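Lactose Operon Repressor (Escherichia coli, PDB 1JYE) represses transcription of the lactose operon by binding operator DNA, and is here a dimeric variant made by deleting the C-terminal end. Local coordinates at residues 246-254 with 279-288. The protein carries 1 engineered substitution. Numbering follows the deposited sequence.
Sequences NDQMALGAM and SSCYIPPLTT
The first two turns of helix 247-259 face the segment 279-288, mostly loop and ending where strand 288-290 begins, with the CA atoms of Asp-247 and Ser-279 6.6 Å apart and those of Leu-251 and Tyr-282 7.1 Å apart. The flat ring of Tyr-282 suits a sandwich: CD1 of Leu-251 sits over its centre, 3.7 Å from the centroid and 7° off the normal, a CH-pi contact, while CA of Ser-279 covers the opposite face. The chi1 of Leu-251 (175°) swings CG away from its own amide, and the side chain crosses that of Tyr-282 at about a right angle. Asp-247 O meets the ring edge at CE2 (3.4 Å), and the sulfur of Met-254 approaches obliquely. Without the ring, as with an alanine here, the Leu-251 methyl would probably lose its aromatic face and a gap would open between helix and loop. Flexible and unbranched, Met-254 bends at chi3 (61°) to bring CE within 3.3 Å of Pro-284 O and 3.4 Å of Ile-283 O, the carbonyl of the cis peptide bond. Leu-286 lays CD1 against the Met-254 sulfur and CD2 3.7 Å from Ala-250 CB, where a small residue lets the loop come close. Gln-248 NE2 bonds Asp-278 OD2 of the second subunit, beside the dimer interface. Asp-247 OD1 accepts from Thr-288 OG1 (2.7 Å) through its syn lone pair, and OD2 from Thr-276 N; the helix N-terminus is likely to favour this buried carboxylate as an anion, with mainly apolar contacts farther along, up to Met-254.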
loop_
_atom_site.group_PDB
_atom_site.type_symbol
_atom_site.label_atom_id
_atom_site.label_comp_id
_atom_site.label_asym_id
_atom_site.label_seq_id
_atom_site.Cartn_x
_atom_site.Cartn_y
_atom_site.Cartn_z
ATOM N N ASN A 246 13.875 0.744 3.194
ATOM C CA ASN A 246 12.483 1.146 3.373
ATOM C C ASN A 246 11.887 0.391 4.541
ATOM O O ASN A 246 12.485 -0.558 5.045
ATOM C CB ASN A 246 11.663 1.018 2.065
ATOM C CG ASN A 246 11.204 -0.398 1.757
ATOM O OD1 ASN A 246 11.718 -1.372 2.291
ATOM N ND2 ASN A 246 10.227 -0.507 0.852
ATOM N N ASP A 247 10.727 0.834 5.007
ATOM C CA ASP A 247 10.115 0.207 6.164
ATOM C C ASP A 247 9.704 -1.244 5.965
ATOM O O ASP A 247 9.822 -2.049 6.884
ATOM C CB ASP A 247 8.919 1.040 6.636
ATOM C CG ASP A 247 9.335 2.395 7.183
ATOM O OD1 ASP A 247 10.538 2.576 7.486
ATOM O OD2 ASP A 247 8.463 3.277 7.323
ATOM N N GLN A 248 9.229 -1.591 4.775
ATOM C CA GLN A 248 8.826 -2.968 4.533
ATOM C C GLN A 248 10.021 -3.914 4.581
ATOM O O GLN A 248 9.933 -4.989 5.163
ATOM C CB GLN A 248 8.091 -3.077 3.201
ATOM C CG GLN A 248 6.687 -2.499 3.267
ATOM C CD GLN A 248 6.118 -2.213 1.902
ATOM O OE1 GLN A 248 6.541 -1.275 1.230
ATOM N NE2 GLN A 248 5.159 -3.028 1.475
ATOM N N MET A 249 11.143 -3.527 3.981
ATOM C CA MET A 249 12.306 -4.398 4.055
ATOM C C MET A 249 12.778 -4.443 5.504
ATOM O O MET A 249 13.296 -5.459 5.960
ATOM C CB MET A 249 13.435 -3.898 3.145
ATOM C CG MET A 249 13.122 -4.049 1.669
ATOM S SD MET A 249 14.581 -3.834 0.636
ATOM C CE MET A 249 14.845 -2.126 0.802
ATOM N N ALA A 250 12.589 -3.345 6.233
ATOM C CA ALA A 250 12.998 -3.304 7.637
ATOM C C ALA A 250 12.163 -4.295 8.438
ATOM O O ALA A 250 12.665 -4.939 9.357
ATOM C CB ALA A 250 12.840 -1.894 8.208
ATOM N N LEU A 251 10.882 -4.410 8.094
ATOM C CA LEU A 251 9.997 -5.348 8.777
ATOM C C LEU A 251 10.561 -6.756 8.596
ATOM O O LEU A 251 10.603 -7.551 9.542
ATOM C CB LEU A 251 8.588 -5.280 8.179
ATOM C CG LEU A 251 7.575 -6.305 8.709
ATOM C CD1 LEU A 251 7.193 -5.965 10.143
ATOM C CD2 LEU A 251 6.341 -6.295 7.819
ATOM N N GLY A 252 10.985 -7.056 7.373
ATOM C CA GLY A 252 11.550 -8.357 7.076
ATOM C C GLY A 252 12.824 -8.591 7.869
ATOM O O GLY A 252 13.038 -9.674 8.404
ATOM N N ALA A 253 13.672 -7.570 7.942
ATOM C CA ALA A 253 14.923 -7.673 8.688
ATOM C C ALA A 253 14.630 -7.930 10.159
ATOM O O ALA A 253 15.274 -8.760 10.797
ATOM C CB ALA A 253 15.732 -6.385 8.536
ATOM N N MET A 254 13.651 -7.210 10.693
ATOM C CA MET A 254 13.274 -7.362 12.091
ATOM C C MET A 254 12.804 -8.786 12.371
ATOM O O MET A 254 13.112 -9.354 13.420
ATOM C CB MET A 254 12.182 -6.351 12.442
ATOM C CG MET A 254 12.694 -4.917 12.510
ATOM S SD MET A 254 11.374 -3.695 12.577
ATOM C CE MET A 254 10.555 -4.184 14.097
ATOM N N SER A 279 4.420 1.310 10.080
ATOM C CA SER A 279 5.657 1.305 10.857
ATOM C C SER A 279 5.513 1.625 12.340
ATOM O O SER A 279 6.308 1.157 13.153
ATOM C CB SER A 279 6.701 2.239 10.219
ATOM O OG SER A 279 6.341 3.601 10.342
ATOM N N SER A 280 4.504 2.410 12.698
ATOM C CA SER A 280 4.295 2.764 14.096
ATOM C C SER A 280 3.794 1.564 14.893
ATOM O O SER A 280 3.793 1.583 16.125
ATOM C CB SER A 280 3.281 3.904 14.202
ATOM O OG SER A 280 2.021 3.500 13.695
ATOM N N CYS A 281 3.365 0.519 14.192
ATOM C CA CYS A 281 2.857 -0.668 14.867
ATOM C C CYS A 281 3.673 -1.932 14.639
ATOM O O CYS A 281 3.202 -3.038 14.890
ATOM C CB CYS A 281 1.391 -0.898 14.494
ATOM S SG CYS A 281 0.296 0.313 15.260
ATOM N N TYR A 282 4.897 -1.777 14.143
ATOM C CA TYR A 282 5.749 -2.942 13.970
ATOM C C TYR A 282 6.131 -3.346 15.388
ATOM O O TYR A 282 5.901 -2.589 16.332
ATOM C CB TYR A 282 7.015 -2.595 13.175
ATOM C CG TYR A 282 6.806 -2.441 11.686
ATOM C CD1 TYR A 282 5.568 -2.709 11.096
ATOM C CD2 TYR A 282 7.863 -2.065 10.854
ATOM C CE1 TYR A 282 5.392 -2.614 9.721
ATOM C CE2 TYR A 282 7.696 -1.966 9.480
ATOM C CZ TYR A 282 6.464 -2.242 8.919
ATOM O OH TYR A 282 6.301 -2.165 7.558
ATOM N N ILE A 283 6.714 -4.529 15.539
ATOM C CA ILE A 283 7.110 -5.004 16.856
ATOM C C ILE A 283 8.621 -5.189 16.950
ATOM O O ILE A 283 9.163 -6.166 16.432
ATOM C CB ILE A 283 6.429 -6.349 17.186
ATOM C CG1 ILE A 283 4.908 -6.191 17.101
ATOM C CG2 ILE A 283 6.845 -6.815 18.575
ATOM C CD1 ILE A 283 4.141 -7.490 17.292
ATOM N N PRO A 284 9.324 -4.239 17.595
ATOM C CA PRO A 284 8.764 -3.032 18.215
ATOM C C PRO A 284 8.630 -1.904 17.190
ATOM O O PRO A 284 9.110 -2.031 16.061
ATOM C CB PRO A 284 9.783 -2.710 19.302
ATOM C CG PRO A 284 11.064 -3.090 18.656
ATOM C CD PRO A 284 10.735 -4.415 17.986
ATOM N N PRO A 285 7.969 -0.793 17.563
ATOM C CA PRO A 285 7.801 0.335 16.639
ATOM C C PRO A 285 9.133 0.734 16.014
ATOM O O PRO A 285 10.148 0.850 16.699
ATOM C CB PRO A 285 7.190 1.409 17.526
ATOM C CG PRO A 285 6.278 0.584 18.403
ATOM C CD PRO A 285 7.188 -0.573 18.797
ATOM N N LEU A 286 9.095 0.954 14.707
ATOM C CA LEU A 286 10.281 1.252 13.909
ATOM C C LEU A 286 10.790 2.684 13.770
ATOM O O LEU A 286 10.060 3.586 13.363
ATOM C CB LEU A 286 10.060 0.672 12.508
ATOM C CG LEU A 286 11.152 0.861 11.454
ATOM C CD1 LEU A 286 12.394 0.070 11.857
ATOM C CD2 LEU A 286 10.633 0.387 10.101
ATOM N N THR A 287 12.063 2.876 14.103
ATOM C CA THR A 287 12.705 4.176 13.945
ATOM C C THR A 287 12.894 4.265 12.439
ATOM O O THR A 287 13.367 3.313 11.819
ATOM C CB THR A 287 14.078 4.211 14.633
ATOM O OG1 THR A 287 13.892 4.155 16.051
ATOM C CG2 THR A 287 14.833 5.486 14.267
ATOM N N THR A 288 12.547 5.402 11.851
ATOM C CA THR A 288 12.633 5.524 10.405
ATOM C C THR A 288 12.808 6.968 9.938
ATOM O O THR A 288 12.904 7.888 10.749
ATOM C CB THR A 288 11.344 4.921 9.786
ATOM O OG1 THR A 288 11.405 4.968 8.360
ATOM C CG2 THR A 288 10.116 5.689 10.281
#